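Local coordinates for protein putative acyl-CoA dehydrogenase (Burkholderia xenovorans, PDB 5JSC) that is assigned tentatively to the acyl-CoA dehydrogenase family of flavoproteins and binds flavin-adenine dinucleotide in a tetrameric assembly, at residues Leu258-Ala266 against Asn330-Lys339; Lys339-Ile350 against Ile375-Thr385. All blocks are in the same frame, centred on the assembly; numbering follows the deposited sequence.

In the fold
Along the chain, interaction 1 comes first: helix 250-286 presents Leu258-Ala266, and the chain runs through helix 298-325 before Asn330-Lys339 returns to pack beside it at the start of helix 332-356. Interaction 2 then opens at Lys339, the residue both contacts share, and closes a shorter, mostly helical loop when Ile375-Thr385 folds back on Lys339-Ile350. The two closures follow one another in series, neither enclosing the other. Together they join the helices of the C-terminal acyl-CoA dehydrogenase domain to the turn that borders the FAD. They also meet directly, since Arg262 NE of interaction 1 probably donates to Glu382 O of interaction 2, 2.8 Å away.

Interaction 1: Leu258-Ala266 against Asn330-Lys339; sequences LDIFRTSVA and NVTREAAMAK
Two nearly parallel helices, Leu258-Ala266 of helix 250-286 and the start of helix 332-356, pack in the buried core of the C-terminal helical domain of the acyl-CoA dehydrogenase fold. The short axes run 27° apart and come within 7.9 Å, a close approach that small residues permit. Ala335 is central: its CB lies 3.2 Å from Thr263 OG1 and also faces the carbonyl of Asp259. One helical turn further on, Ala266 CB approaches Ala338 O to 3.3 Å and touches the methyl of Ala338, bringing the backbones closest near Lys339.

There the aliphatic part of Lys339 lies against the other helix. With CG anti to the backbone N (chi1 -164°), Lys339 CG is set 3.6 Å from Arg262 O; the bend at chi2 then carries Lys339 CE to 3.8 Å from Val265 CG1. The ammonium is carried beyond this contact to Gly383 O and neighbouring carbonyls. Arg262 also reaches out of the contact, its NE bonding to Glu382 O.

The other end is polar and partly exposed. Val331 occupies the N-cap position, and the preceding Asn330 forms an Asx turn by accepting from Thr332 N through OD1; its ND2 donates to Thr332 OG1, nearly in the amide plane. Asp259 suits this place because its two oxygens serve different partners. Asp259 OD2 lies 3.1 Å from Thr332 OG1, whereas Asp259 OD1 accepts from a water. That water accepts in turn from Arg262 NH1, and the water oxygen donates to Thr332 O at 3.0 Å.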
loop_
_atom_site.group_PDB
_atom_site.type_symbol
_atom_site.label_atom_id
_atom_site.label_comp_id
_atom_site.label_asym_id
_atom_site.label_seq_id
_atom_site.Cartn_x
_atom_site.Cartn_y
_atom_site.Cartn_z
ATOM N N LEU C 258 -24.377 0.271 18.455
ATOM C CA LEU C 258 -23.084 0.173 17.788
ATOM C C LEU C 258 -22.563 1.535 17.332
ATOM O O LEU C 258 -21.345 1.757 17.312
ATOM C CB LEU C 258 -23.199 -0.787 16.603
ATOM C CG LEU C 258 -23.324 -2.250 17.025
ATOM C CD1 LEU C 258 -23.901 -3.072 15.882
ATOM C CD2 LEU C 258 -21.955 -2.794 17.448
ATOM N N ASP C 259 -23.456 2.453 16.952
ATOM C CA ASP C 259 -23.007 3.777 16.528
ATOM C C ASP C 259 -22.327 4.525 17.661
ATOM O O ASP C 259 -21.417 5.327 17.417
ATOM C CB ASP C 259 -24.183 4.597 16.008
ATOM C CG ASP C 259 -24.566 4.236 14.594
ATOM O OD1 ASP C 259 -23.761 3.576 13.900
ATOM O OD2 ASP C 259 -25.677 4.632 14.170
ATOM N N ILE C 260 -22.758 4.292 18.899
ATOM C CA ILE C 260 -22.066 4.878 20.040
ATOM C C ILE C 260 -20.685 4.262 20.189
ATOM O O ILE C 260 -19.670 4.964 20.266
ATOM C CB ILE C 260 -22.889 4.685 21.325
ATOM C CG1 ILE C 260 -24.284 5.288 21.163
ATOM C CG2 ILE C 260 -22.144 5.275 22.529
ATOM C CD1 ILE C 260 -25.178 5.024 22.353
ATOM N N PHE C 261 -20.618 2.942 20.253
ATOM C CA PHE C 261 -19.381 2.350 20.729
ATOM C C PHE C 261 -18.384 2.005 19.629
ATOM O O PHE C 261 -17.231 1.718 19.953
ATOM C CB PHE C 261 -19.712 1.147 21.614
ATOM C CG PHE C 261 -20.352 1.565 22.912
ATOM C CD1 PHE C 261 -19.574 2.085 23.931
ATOM C CD2 PHE C 261 -21.724 1.529 23.076
ATOM C CE1 PHE C 261 -20.142 2.519 25.108
ATOM C CE2 PHE C 261 -22.306 1.959 24.263
ATOM C CZ PHE C 261 -21.514 2.459 25.277
ATOM N N ARG C 262 -18.750 2.099 18.344
ATOM C CA ARG C 262 -17.735 1.904 17.308
ATOM C C ARG C 262 -16.602 2.918 17.441
ATOM O O ARG C 262 -15.434 2.573 17.243
ATOM C CB ARG C 262 -18.351 1.964 15.907
ATOM C CG ARG C 262 -18.893 0.612 15.418
ATOM C CD ARG C 262 -19.699 0.765 14.140
ATOM N NE ARG C 262 -20.292 -0.504 13.741
ATOM C CZ ARG C 262 -21.226 -0.632 12.805
ATOM N NH1 ARG C 262 -21.693 0.447 12.184
ATOM N NH2 ARG C 262 -21.699 -1.833 12.497
ATOM N N THR C 263 -16.914 4.172 17.790
ATOM C CA THR C 263 -15.828 5.133 17.977
ATOM C C THR C 263 -14.933 4.731 19.148
ATOM O O THR C 263 -13.717 4.971 19.118
ATOM C CB THR C 263 -16.394 6.541 18.184
ATOM O OG1 THR C 263 -17.365 6.809 17.165
ATOM C CG2 THR C 263 -15.290 7.595 18.090
ATOM N N SER C 264 -15.508 4.088 20.168
ATOM C CA SER C 264 -14.702 3.608 21.282
ATOM C C SER C 264 -13.799 2.444 20.880
ATOM O O SER C 264 -12.723 2.292 21.462
ATOM C CB SER C 264 -15.609 3.226 22.467
ATOM O OG SER C 264 -16.090 1.891 22.379
ATOM N N VAL C 265 -14.208 1.618 19.900
ATOM C CA VAL C 265 -13.302 0.592 19.375
ATOM C C VAL C 265 -12.139 1.250 18.659
ATOM O O VAL C 265 -10.991 0.793 18.751
ATOM C CB VAL C 265 -14.037 -0.374 18.423
ATOM C CG1 VAL C 265 -13.054 -1.388 17.791
ATOM C CG2 VAL C 265 -15.133 -1.105 19.157
ATOM N N ALA C 266 -12.424 2.316 17.910
ATOM C CA ALA C 266 -11.355 3.099 17.304
ATOM C C ALA C 266 -10.408 3.635 18.363
ATOM O O ALA C 266 -9.185 3.614 18.179
ATOM C CB ALA C 266 -11.948 4.236 16.478
ATOM N N ASN C 330 -25.786 12.627 14.647
ATOM C CA ASN C 330 -25.549 11.264 14.195
ATOM C C ASN C 330 -24.125 11.133 13.678
ATOM O O ASN C 330 -23.614 12.033 13.010
ATOM C CB ASN C 330 -26.537 10.923 13.081
ATOM C CG ASN C 330 -26.227 9.613 12.403
ATOM O OD1 ASN C 330 -25.421 9.550 11.459
ATOM N ND2 ASN C 330 -26.876 8.551 12.865
ATOM N N VAL C 331 -23.477 10.005 13.978
ATOM C CA VAL C 331 -22.109 9.813 13.505
ATOM C C VAL C 331 -21.934 8.470 12.801
ATOM O O VAL C 331 -20.843 7.894 12.835
ATOM C CB VAL C 331 -21.088 9.948 14.654
ATOM C CG1 VAL C 331 -21.008 11.385 15.136
ATOM C CG2 VAL C 331 -21.413 8.992 15.807
ATOM N N THR C 332 -22.979 7.966 12.132
ATOM C CA THR C 332 -22.835 6.678 11.448
ATOM C C THR C 332 -21.624 6.677 10.514
ATOM O O THR C 332 -20.812 5.738 10.530
ATOM C CB THR C 332 -24.117 6.331 10.681
ATOM O OG1 THR C 332 -25.234 6.343 11.583
ATOM C CG2 THR C 332 -24.006 4.935 10.061
ATOM N N ARG C 333 -21.456 7.745 9.724
ATOM C CA ARG C 333 -20.319 7.808 8.800
ATOM C C ARG C 333 -19.005 8.015 9.542
ATOM O O ARG C 333 -18.015 7.311 9.291
ATOM C CB ARG C 333 -20.513 8.931 7.774
ATOM C CG ARG C 333 -19.373 8.987 6.731
ATOM C CD ARG C 333 -19.257 10.319 5.968
ATOM N NE ARG C 333 -20.301 10.496 4.960
ATOM C CZ ARG C 333 -20.307 11.467 4.050
ATOM N NH1 ARG C 333 -19.321 12.355 4.004
ATOM N NH2 ARG C 333 -21.306 11.555 3.186
ATOM N N GLU C 334 -18.971 8.998 10.445
ATOM C CA GLU C 334 -17.715 9.392 11.071
ATOM C C GLU C 334 -17.207 8.328 12.032
ATOM O O GLU C 334 -15.987 8.131 12.142
ATOM C CB GLU C 334 -17.904 10.731 11.788
ATOM C CG GLU C 334 -18.221 11.895 10.846
ATOM C CD GLU C 334 -19.698 12.013 10.449
ATOM O OE1 GLU C 334 -20.528 11.179 10.883
ATOM O OE2 GLU C 334 -20.031 12.964 9.708
ATOM N N ALA C 335 -18.121 7.629 12.721
ATOM C CA ALA C 335 -17.723 6.511 13.573
ATOM C C ALA C 335 -17.180 5.358 12.745
ATOM O O ALA C 335 -16.191 4.725 13.132
ATOM C CB ALA C 335 -18.909 6.038 14.425
ATOM N N ALA C 336 -17.828 5.056 11.615
ATOM C CA ALA C 336 -17.327 4.003 10.738
ATOM C C ALA C 336 -15.933 4.340 10.230
ATOM O O ALA C 336 -15.038 3.479 10.222
ATOM C CB ALA C 336 -18.287 3.795 9.560
ATOM N N MET C 337 -15.728 5.591 9.803
ATOM C CA MET C 337 -14.407 6.021 9.345
ATOM C C MET C 337 -13.359 5.836 10.433
ATOM O O MET C 337 -12.255 5.339 10.175
ATOM C CB MET C 337 -14.436 7.490 8.941
ATOM C CG MET C 337 -14.723 7.790 7.526
ATOM S SD MET C 337 -14.189 9.500 7.268
ATOM C CE MET C 337 -14.820 9.708 5.600
ATOM N N ALA C 338 -13.672 6.276 11.654
ATOM C CA ALA C 338 -12.711 6.191 12.748
ATOM C C ALA C 338 -12.387 4.743 13.077
ATOM O O ALA C 338 -11.219 4.387 13.260
ATOM C CB ALA C 338 -13.262 6.905 13.979
ATOM N N LYS C 339 -13.423 3.896 13.176
ATOM C CA LYS C 339 -13.214 2.497 13.540
ATOM C C LYS C 339 -12.370 1.792 12.484
ATOM O O LYS C 339 -11.413 1.080 12.805
ATOM C CB LYS C 339 -14.577 1.814 13.723
ATOM C CG LYS C 339 -14.558 0.473 14.468
ATOM C CD LYS C 339 -14.308 -0.707 13.547
ATOM C CE LYS C 339 -14.360 -2.026 14.309
ATOM N NZ LYS C 339 -14.117 -3.212 13.411
HETATM O O HOH W 1 -21.218 3.387 12.420
#

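Interaction 2: Lys339-Ile350 against Ile375-Thr385. With FAD (flavin-adenine dinucleotide), chain M; SO4 (sulfate ion), chain P.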
loop_
_atom_site.group_PDB
_atom_site.type_symbol
_atom_site.label_atom_id
_atom_site.label_comp_id
_atom_site.label_asym_id
_atom_site.label_seq_id
_atom_site.Cartn_x
_atom_site.Cartn_y
_atom_site.Cartn_z
ATOM N N LYS C 339 -13.423 3.896 13.176
ATOM C CA LYS C 339 -13.214 2.497 13.540
ATOM C C LYS C 339 -12.370 1.792 12.484
ATOM O O LYS C 339 -11.413 1.080 12.805
ATOM C CB LYS C 339 -14.577 1.814 13.723
ATOM C CG LYS C 339 -14.558 0.473 14.468
ATOM C CD LYS C 339 -14.308 -0.707 13.547
ATOM C CE LYS C 339 -14.360 -2.026 14.309
ATOM N NZ LYS C 339 -14.117 -3.212 13.411
ATOM N N TRP C 340 -12.717 1.994 11.218
ATOM C CA TRP C 340 -11.949 1.456 10.100
ATOM C C TRP C 340 -10.494 1.907 10.157
ATOM O O TRP C 340 -9.568 1.082 10.196
ATOM C CB TRP C 340 -12.639 1.910 8.809
ATOM C CG TRP C 340 -11.897 1.812 7.504
ATOM C CD1 TRP C 340 -10.765 1.100 7.219
ATOM C CD2 TRP C 340 -12.280 2.461 6.293
ATOM N NE1 TRP C 340 -10.419 1.281 5.892
ATOM C CE2 TRP C 340 -11.343 2.111 5.309
ATOM C CE3 TRP C 340 -13.339 3.315 5.945
ATOM C CZ2 TRP C 340 -11.417 2.599 4.009
ATOM C CZ3 TRP C 340 -13.406 3.797 4.652
ATOM C CH2 TRP C 340 -12.458 3.429 3.696
ATOM N N HIS C 341 -10.263 3.220 10.159
ATOM C CA HIS C 341 -8.900 3.741 10.043
ATOM C C HIS C 341 -8.056 3.376 11.258
ATOM O O HIS C 341 -6.887 2.981 11.132
ATOM C CB HIS C 341 -8.954 5.260 9.872
ATOM C CG HIS C 341 -7.629 5.894 9.585
ATOM N ND1 HIS C 341 -6.664 6.086 10.552
ATOM C CD2 HIS C 341 -7.130 6.420 8.443
ATOM C CE1 HIS C 341 -5.615 6.673 10.007
ATOM N NE2 HIS C 341 -5.873 6.892 8.729
ATOM N N ALA C 342 -8.618 3.534 12.453
ATOM C CA ALA C 342 -7.797 3.309 13.640
ATOM C C ALA C 342 -7.459 1.833 13.814
ATOM O O ALA C 342 -6.359 1.499 14.258
ATOM C CB ALA C 342 -8.500 3.866 14.880
ATOM N N SER C 343 -8.386 0.927 13.485
ATOM C CA SER C 343 -8.085 -0.493 13.664
ATOM C C SER C 343 -7.112 -0.983 12.600
ATOM O O SER C 343 -6.150 -1.700 12.914
ATOM C CB SER C 343 -9.371 -1.327 13.648
ATOM O OG SER C 343 -10.060 -1.206 12.412
ATOM N N GLU C 344 -7.331 -0.592 11.339
ATOM C CA GLU C 344 -6.393 -0.979 10.288
ATOM C C GLU C 344 -5.040 -0.326 10.504
ATOM O O GLU C 344 -3.995 -0.959 10.298
ATOM C CB GLU C 344 -6.935 -0.606 8.910
ATOM C CG GLU C 344 -8.161 -1.402 8.472
ATOM C CD GLU C 344 -7.852 -2.860 8.174
ATOM O OE1 GLU C 344 -8.727 -3.713 8.427
ATOM O OE2 GLU C 344 -6.736 -3.159 7.678
ATOM N N GLY C 345 -5.046 0.939 10.927
ATOM C CA GLY C 345 -3.797 1.634 11.173
ATOM C C GLY C 345 -3.037 1.058 12.351
ATOM O O GLY C 345 -1.813 0.899 12.291
ATOM N N ALA C 346 -3.745 0.730 13.439
ATOM C CA ALA C 346 -3.069 0.163 14.602
ATOM C C ALA C 346 -2.409 -1.161 14.258
ATOM O O ALA C 346 -1.317 -1.460 14.752
ATOM C CB ALA C 346 -4.046 -0.027 15.758
ATOM N N GLN C 347 -3.043 -1.960 13.398
ATOM C CA GLN C 347 -2.407 -3.193 12.937
ATOM C C GLN C 347 -1.054 -2.891 12.319
ATOM O O GLN C 347 -0.060 -3.564 12.614
ATOM C CB GLN C 347 -3.315 -3.898 11.923
ATOM C CG GLN C 347 -2.724 -5.208 11.363
ATOM C CD GLN C 347 -3.003 -6.405 12.253
ATOM O OE1 GLN C 347 -4.141 -6.630 12.671
ATOM N NE2 GLN C 347 -1.955 -7.177 12.568
ATOM N N GLN C 348 -1.002 -1.867 11.462
ATOM C CA GLN C 348 0.243 -1.510 10.790
ATOM C C GLN C 348 1.280 -0.998 11.774
ATOM O O GLN C 348 2.466 -1.322 11.652
ATOM C CB GLN C 348 -0.028 -0.453 9.722
ATOM C CG GLN C 348 -0.910 -0.950 8.601
ATOM C CD GLN C 348 -1.342 0.175 7.689
ATOM O OE1 GLN C 348 -1.331 1.348 8.079
ATOM N NE2 GLN C 348 -1.720 -0.170 6.463
ATOM N N VAL C 349 0.859 -0.156 12.725
ATOM C CA VAL C 349 1.787 0.389 13.714
ATOM C C VAL C 349 2.381 -0.731 14.552
ATOM O O VAL C 349 3.595 -0.787 14.790
ATOM C CB VAL C 349 1.065 1.421 14.597
ATOM C CG1 VAL C 349 1.979 1.889 15.730
ATOM C CG2 VAL C 349 0.616 2.596 13.733
ATOM N N ILE C 350 1.519 -1.621 15.039
ATOM C CA ILE C 350 1.956 -2.736 15.866
ATOM C C ILE C 350 2.884 -3.648 15.078
ATOM O O ILE C 350 3.926 -4.083 15.582
ATOM C CB ILE C 350 0.722 -3.479 16.411
ATOM C CG1 ILE C 350 0.031 -2.598 17.462
ATOM C CG2 ILE C 350 1.107 -4.824 16.988
ATOM C CD1 ILE C 350 -1.389 -3.048 17.782
ATOM N N ILE C 375 -4.561 -6.856 18.590
ATOM C CA ILE C 375 -5.207 -5.930 17.665
ATOM C C ILE C 375 -6.070 -6.647 16.635
ATOM O O ILE C 375 -7.019 -6.050 16.113
ATOM C CB ILE C 375 -4.152 -5.040 16.974
ATOM C CG1 ILE C 375 -4.814 -3.880 16.212
ATOM C CG2 ILE C 375 -3.238 -5.864 16.053
ATOM C CD1 ILE C 375 -5.635 -2.943 17.101
ATOM N N ARG C 376 -5.787 -7.921 16.343
ATOM C CA ARG C 376 -6.340 -8.514 15.127
ATOM C C ARG C 376 -7.864 -8.552 15.159
ATOM O O ARG C 376 -8.515 -8.277 14.140
ATOM C CB ARG C 376 -5.763 -9.917 14.911
ATOM C CG ARG C 376 -6.087 -10.512 13.537
ATOM C CD ARG C 376 -5.632 -9.578 12.429
ATOM N NE ARG C 376 -6.038 -9.951 11.073
ATOM C CZ ARG C 376 -7.223 -9.639 10.548
ATOM N NH1 ARG C 376 -8.137 -9.025 11.299
ATOM N NH2 ARG C 376 -7.520 -9.956 9.287
ATOM N N ALA C 377 -8.454 -8.837 16.328
ATOM C CA ALA C 377 -9.909 -8.930 16.410
ATOM C C ALA C 377 -10.605 -7.585 16.251
ATOM O O ALA C 377 -11.783 -7.563 15.887
ATOM C CB ALA C 377 -10.341 -9.551 17.742
ATOM N N LEU C 378 -9.920 -6.466 16.513
ATOM C CA LEU C 378 -10.613 -5.180 16.463
ATOM C C LEU C 378 -10.952 -4.771 15.038
ATOM O O LEU C 378 -11.770 -3.866 14.847
ATOM C CB LEU C 378 -9.786 -4.083 17.142
ATOM C CG LEU C 378 -9.888 -4.052 18.680
ATOM C CD1 LEU C 378 -9.227 -5.259 19.345
ATOM C CD2 LEU C 378 -9.332 -2.760 19.258
ATOM N N ARG C 379 -10.352 -5.421 14.038
ATOM C CA ARG C 379 -10.728 -5.217 12.649
ATOM C C ARG C 379 -11.935 -6.056 12.258
ATOM O O ARG C 379 -12.394 -5.965 11.114
ATOM C CB ARG C 379 -9.526 -5.541 11.748
ATOM C CG ARG C 379 -8.339 -4.585 11.985
ATOM C CD ARG C 379 -7.045 -5.145 11.419
ATOM N NE ARG C 379 -7.214 -5.514 10.012
ATOM C CZ ARG C 379 -6.449 -6.400 9.375
ATOM N NH1 ARG C 379 -5.458 -7.000 10.024
ATOM N NH2 ARG C 379 -6.678 -6.680 8.091
ATOM N N ILE C 380 -12.473 -6.836 13.197
ATOM C CA ILE C 380 -13.553 -7.779 12.934
ATOM C C ILE C 380 -14.785 -7.469 13.775
ATOM O O ILE C 380 -15.902 -7.367 13.246
ATOM C CB ILE C 380 -13.088 -9.238 13.155
ATOM C CG1 ILE C 380 -11.981 -9.584 12.151
ATOM C CG2 ILE C 380 -14.260 -10.213 13.026
ATOM C CD1 ILE C 380 -11.151 -10.793 12.525
ATOM N N TYR C 381 -14.601 -7.267 15.084
ATOM C CA TYR C 381 -15.782 -7.077 15.907
ATOM C C TYR C 381 -16.277 -5.627 15.838
ATOM O O TYR C 381 -15.585 -4.723 15.361
ATOM C CB TYR C 381 -15.529 -7.552 17.347
ATOM C CG TYR C 381 -14.560 -6.828 18.283
ATOM C CD1 TYR C 381 -14.661 -5.462 18.534
ATOM C CD2 TYR C 381 -13.615 -7.552 19.020
ATOM C CE1 TYR C 381 -13.809 -4.830 19.439
ATOM C CE2 TYR C 381 -12.769 -6.924 19.937
ATOM C CZ TYR C 381 -12.878 -5.562 20.142
ATOM O OH TYR C 381 -12.066 -4.919 21.056
ATOM N N GLU C 382 -17.519 -5.438 16.307
ATOM C CA GLU C 382 -18.318 -4.215 16.127
ATOM C C GLU C 382 -18.392 -3.807 14.652
ATOM O O GLU C 382 -18.517 -2.628 14.315
ATOM C CB GLU C 382 -17.821 -3.059 17.023
ATOM C CG GLU C 382 -18.056 -3.296 18.550
ATOM C CD GLU C 382 -18.295 -2.021 19.367
ATOM O OE1 GLU C 382 -18.887 -1.056 18.835
ATOM O OE2 GLU C 382 -17.888 -1.987 20.559
ATOM N N GLY C 383 -18.364 -4.798 13.757
ATOM C CA GLY C 383 -18.470 -4.550 12.329
ATOM C C GLY C 383 -17.121 -4.613 11.634
ATOM O O GLY C 383 -16.250 -3.783 11.907
ATOM N N ALA C 384 -16.935 -5.582 10.737
ATOM C CA ALA C 384 -15.633 -5.768 10.114
ATOM C C ALA C 384 -15.264 -4.559 9.255
ATOM O O ALA C 384 -16.122 -3.791 8.808
ATOM C CB ALA C 384 -15.629 -7.040 9.266
ATOM N N THR C 385 -13.957 -4.390 9.032
ATOM C CA THR C 385 -13.481 -3.285 8.201
ATOM C C THR C 385 -14.297 -3.107 6.930
ATOM O O THR C 385 -14.692 -1.990 6.575
ATOM C CB THR C 385 -12.019 -3.518 7.838
ATOM O OG1 THR C 385 -11.243 -3.444 9.031
ATOM C CG2 THR C 385 -11.527 -2.468 6.830
HETATM P PA FAD M . -18.991 -12.964 8.441
HETATM O O1A FAD M . -20.258 -12.220 8.636
HETATM O O2A FAD M . -19.092 -14.374 7.853
HETATM O O5B FAD M . -18.035 -12.070 7.543
HETATM C C5B FAD M . -16.770 -12.603 7.104
HETATM C C4B FAD M . -16.048 -11.463 6.434
HETATM O O4B FAD M . -16.782 -11.073 5.260
HETATM C C3B FAD M . -15.977 -10.174 7.240
HETATM O O3B FAD M . -14.966 -10.197 8.251
HETATM C C2B FAD M . -15.726 -9.133 6.146
HETATM O O2B FAD M . -14.335 -9.085 5.827
HETATM C C1B FAD M . -16.506 -9.720 4.956
HETATM N N9A FAD M . -17.773 -9.065 4.653
HETATM C C8A FAD M . -18.855 -8.921 5.483
HETATM N N7A FAD M . -19.896 -8.368 4.913
HETATM C C5A FAD M . -19.471 -8.125 3.613
HETATM C C6A FAD M . -20.115 -7.565 2.495
HETATM N N6A FAD M . -21.371 -7.106 2.511
HETATM N N1A FAD M . -19.413 -7.476 1.342
HETATM C C2A FAD M . -18.145 -7.911 1.327
HETATM N N3A FAD M . -17.435 -8.458 2.320
HETATM C C4A FAD M . -18.162 -8.542 3.443
HETATM N N1 FAD M . -20.633 -10.303 18.531
HETATM C C2 FAD M . -21.633 -9.998 19.416
HETATM O O2 FAD M . -22.833 -10.055 19.098
HETATM N N3 FAD M . -21.313 -9.630 20.696
HETATM C C4 FAD M . -20.036 -9.527 21.212
HETATM O O4 FAD M . -19.864 -9.274 22.401
HETATM C C4X FAD M . -18.990 -9.817 20.275
HETATM N N5 FAD M . -17.759 -9.805 20.705
HETATM C C5X FAD M . -16.769 -10.281 19.860
HETATM C C6 FAD M . -15.476 -10.422 20.359
HETATM C C7 FAD M . -14.468 -10.991 19.589
HETATM C C7M FAD M . -13.094 -11.167 20.184
HETATM C C8 FAD M . -14.754 -11.409 18.274
HETATM C C8M FAD M . -13.690 -12.035 17.407
HETATM C C9 FAD M . -16.039 -11.250 17.768
HETATM C C9A FAD M . -17.050 -10.698 18.550
HETATM N N10 FAD M . -18.385 -10.618 18.100
HETATM C C10 FAD M . -19.384 -10.210 18.951
HETATM C "C1'" FAD M . -18.719 -11.124 16.762
HETATM C "C2'" FAD M . -18.358 -10.154 15.641
HETATM O "O2'" FAD M . -19.218 -9.016 15.656
HETATM C "C3'" FAD M . -18.485 -10.871 14.298
HETATM O "O3'" FAD M . -17.440 -11.833 14.275
HETATM C "C4'" FAD M . -18.366 -9.948 13.087
HETATM O "O4'" FAD M . -19.546 -9.147 12.992
HETATM C "C5'" FAD M . -18.155 -10.724 11.803
HETATM O "O5'" FAD M . -19.243 -11.662 11.669
HETATM P P FAD M . -18.831 -13.185 11.285
HETATM O O1P FAD M . -17.772 -13.700 12.197
HETATM O O2P FAD M . -20.077 -14.016 11.217
HETATM O O3P FAD M . -18.209 -13.067 9.822
HETATM S S SO4 P . -2.206 7.333 7.484
HETATM O O1 SO4 P . -2.223 8.412 8.474
HETATM O O2 SO4 P . -3.379 7.453 6.620
HETATM O O3 SO4 P . -2.241 6.034 8.172
HETATM O O4 SO4 P . -0.997 7.477 6.669
HETATM O O HOH W 2 -12.295 -2.421 11.362
HETATM O O HOH W 3 -9.213 -5.999 6.295
#
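The turn that carries Ile380, Tyr381 and Ala384 of the FAD pocket is held against helix 332-356 by the buried ammonium of Lys339. Lys339 NZ donates to three backbone carbonyls, Leu378 O at 2.8 Å, Tyr381 O and Gly383 O. A water close by, a further acceptor that must share these protons, donates to Ser343 OG and Thr385 OG1. A long side chain ending in three N-H suits a bend whose carbonyls converge. Gly383 belongs there because its backbone angles would press a CB against the preceding carbonyl.

Further along the helix, Glu344 OE1 is gripped from two directions. Thr385 OG1 donates to the anti lone pair of Glu344 OE1 at 2.6 Å, while Arg379 NE meets it from above the carboxylate plane at 2.8 Å in a salt bridge, the guanidinium plane 84° from it. This pairing would favour a charged glutamate. Thr385, the first residue of helix 385-405, also sets its CG2 against Trp340 CD1.

In this C-terminal domain of the acyl-CoA dehydrogenase fold, the next layer belongs to a neighbouring subunit. Asp351 of the third subunit forms salt bridges with Arg379 NH2 and Arg376 NE, and Arg376 NH2 donates to Gln355 OE1 of that subunit. Arg379 NH1 lies over the Arg376 guanidinium, and the shared Asp351 probably offsets the like charges. Gln347 bends at chi2 (85°), bringing OE1 to the edge of the Arg379 guanidinium, 3.0 Å from NH1; that donor lies above the amide's carbonyl plane.

Within the chain, Ile375 fits knob-into-hole among Ser343, Ala346, Gln347 and Ile350. Two of its atoms touch the walls: Ile375 CD1 lies 3.6 Å from Ala346 CB, and Ile375 CB 3.5 Å from Ile350 CD1. On the cofactor side, Tyr381 CD2 lies 3.6 Å from FAD C7.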